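Local coordinates for ThiJ/PfpI domain protein (Brachyspira murdochii, PDB 4HCJ) that belongs to the DJ-1/PfpI family, binds magnesium in the crystal and may be a hydrolase, though its substrate and exact function are not established, at residues Val112-Ala117 with Gly151-Ala156. Residues are numbered along the deposited sequence; the frame is centred on the assembly and turned at random.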
loop_
_atom_site.group_PDB
_atom_site.type_symbol
_atom_site.label_atom_id
_atom_site.label_comp_id
_atom_site.label_asym_id
_atom_site.label_seq_id
_atom_site.Cartn_x
_atom_site.Cartn_y
_atom_site.Cartn_z
ATOM N N VAL A 112 -4.923 6.227 3.840
ATOM C CA VAL A 112 -4.779 7.466 4.590
ATOM C C VAL A 112 -3.343 8.006 4.564
ATOM O O VAL A 112 -3.139 9.216 4.552
ATOM C CB VAL A 112 -5.333 7.339 6.011
ATOM C CG1 VAL A 112 -5.121 8.626 6.807
ATOM C CG2 VAL A 112 -6.807 6.968 5.959
ATOM N N ILE A 113 -2.342 7.119 4.549
ATOM C CA ILE A 113 -0.962 7.580 4.442
ATOM C C ILE A 113 -0.784 8.375 3.150
ATOM O O ILE A 113 -0.160 9.440 3.125
ATOM C CB ILE A 113 0.027 6.411 4.495
ATOM C CG1 ILE A 113 -0.025 5.742 5.881
ATOM C CG2 ILE A 113 1.452 6.867 4.168
ATOM C CD1 ILE A 113 0.706 4.398 5.948
HETATM N N MSE A 114 -1.294 7.817 2.054
HETATM C CA MSE A 114 -1.216 8.476 0.754
HETATM C C MSE A 114 -1.965 9.822 0.741
HETATM O O MSE A 114 -1.454 10.828 0.214
HETATM C CB MSE A 114 -1.740 7.525 -0.319
HETATM C CG MSE A 114 -0.844 6.284 -0.474
HETATM SE SE MSE A 114 -1.709 4.764 -1.327
HETATM C CE MSE A 114 -2.137 5.518 -3.070
ATOM N N ALA A 115 -3.149 9.842 1.349
ATOM C CA ALA A 115 -3.913 11.075 1.427
ATOM C C ALA A 115 -3.132 12.136 2.200
ATOM O O ALA A 115 -3.031 13.292 1.774
ATOM C CB ALA A 115 -5.252 10.812 2.092
ATOM N N ASN A 116 -2.585 11.738 3.345
ATOM C CA ASN A 116 -1.844 12.662 4.195
ATOM C C ASN A 116 -0.534 13.133 3.562
ATOM O O ASN A 116 -0.055 14.216 3.883
ATOM C CB ASN A 116 -1.586 12.044 5.559
ATOM C CG ASN A 116 -2.833 11.945 6.418
ATOM O OD1 ASN A 116 -3.889 12.465 6.067
ATOM N ND2 ASN A 116 -2.706 11.291 7.561
ATOM N N ALA A 117 0.026 12.337 2.657
ATOM C CA ALA A 117 1.214 12.719 1.894
ATOM C C ALA A 117 0.896 13.717 0.776
ATOM O O ALA A 117 1.811 14.180 0.083
ATOM C CB ALA A 117 1.857 11.484 1.286
ATOM N N GLY A 151 -4.321 5.987 -13.106
ATOM C CA GLY A 151 -2.954 6.035 -13.583
ATOM C C GLY A 151 -2.071 5.089 -12.793
ATOM O O GLY A 151 -2.338 3.889 -12.738
ATOM N N ASN A 152 -1.027 5.630 -12.170
ATOM C CA ASN A 152 -0.108 4.830 -11.366
ATOM C C ASN A 152 -0.558 4.670 -9.915
ATOM O O ASN A 152 0.137 4.032 -9.143
ATOM C CB ASN A 152 1.287 5.455 -11.370
ATOM C CG ASN A 152 1.984 5.333 -12.693
ATOM O OD1 ASN A 152 1.500 4.680 -13.606
ATOM N ND2 ASN A 152 3.135 5.959 -12.799
ATOM N N ILE A 153 -1.696 5.258 -9.552
ATOM C CA ILE A 153 -2.230 5.160 -8.201
ATOM C C ILE A 153 -3.342 4.117 -8.185
ATOM O O ILE A 153 -4.252 4.161 -9.016
ATOM C CB ILE A 153 -2.737 6.548 -7.723
ATOM C CG1 ILE A 153 -1.558 7.515 -7.586
ATOM C CG2 ILE A 153 -3.536 6.430 -6.428
ATOM C CD1 ILE A 153 -1.947 8.951 -7.353
ATOM N N VAL A 154 -3.278 3.185 -7.240
ATOM C CA VAL A 154 -4.305 2.162 -7.106
ATOM C C VAL A 154 -4.751 2.123 -5.646
ATOM O O VAL A 154 -3.915 2.065 -4.749
ATOM C CB VAL A 154 -3.797 0.750 -7.512
ATOM C CG1 VAL A 154 -4.926 -0.262 -7.423
ATOM C CG2 VAL A 154 -3.206 0.782 -8.924
ATOM N N THR A 155 -6.060 2.183 -5.410
ATOM C CA THR A 155 -6.574 2.134 -4.052
ATOM C C THR A 155 -7.683 1.092 -3.949
ATOM O O THR A 155 -8.336 0.740 -4.949
ATOM C CB THR A 155 -7.067 3.511 -3.558
ATOM O OG1 THR A 155 -8.078 4.001 -4.444
ATOM C CG2 THR A 155 -5.925 4.525 -3.451
ATOM N N ALA A 156 -7.904 0.598 -2.733
ATOM C CA ALA A 156 -8.970 -0.353 -2.468
ATOM C C ALA A 156 -9.535 -0.116 -1.080
ATOM O O ALA A 156 -8.892 0.485 -0.214
ATOM C CB ALA A 156 -8.492 -1.794 -2.636
#
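Met-114, a selenomethionine in this crystal, reaches from the helix onto the strand and rests the end of its chain on Ile-153 and Thr-155. The methyl CE does all of the close touching: it lies 3.8 Å from CG2 of Ile-153 and 3.9 Å from CG2 of Thr-155, so it settles over the notch between the two methyls of alternate strand residues. The backbone of Val-154 runs between them, and its carbonyl O is 4.2 Å from the same CE, a loose van der Waals approach. The Val-154 side chain points to the other face of the sheet and touches Phe-165 and Val-169 of helix 162-174.

The chain of Met-114 is extended as far as SE and then bends at chi3 (61°), which turns the methyl out of line with the rest and brings it over the strand. Met-114 and Ile-153 pass alongside each other, pointing in opposite directions. Thr-155 holds CG2 anti to the carbonyl carbon, while OG1 takes the place between the backbone N and the carbonyl carbon (chi1 58°) and hydrogen-bonds to the backbone N of Thr-126. The hydroxyl is thereby satisfied in a buried place, and it is CG2 that meets Met-114.

With the two axes 10.9 Å apart, Met-114 alone of 112-117 bridges to the strand; Ile-113 turns instead to Cys-81 and Thr-90. Met-114 also touches Val-104 on the neighbouring strand 103-107, and Ile-153 reaches on to Leu-98 of helix 88-99. Helix 110-116, together with helix 88-99, thus packs on one face of this part of the central mixed sheet and helix 162-174 on the other, the layering of the alpha-beta-alpha sandwich of the DJ-1/PfpI family.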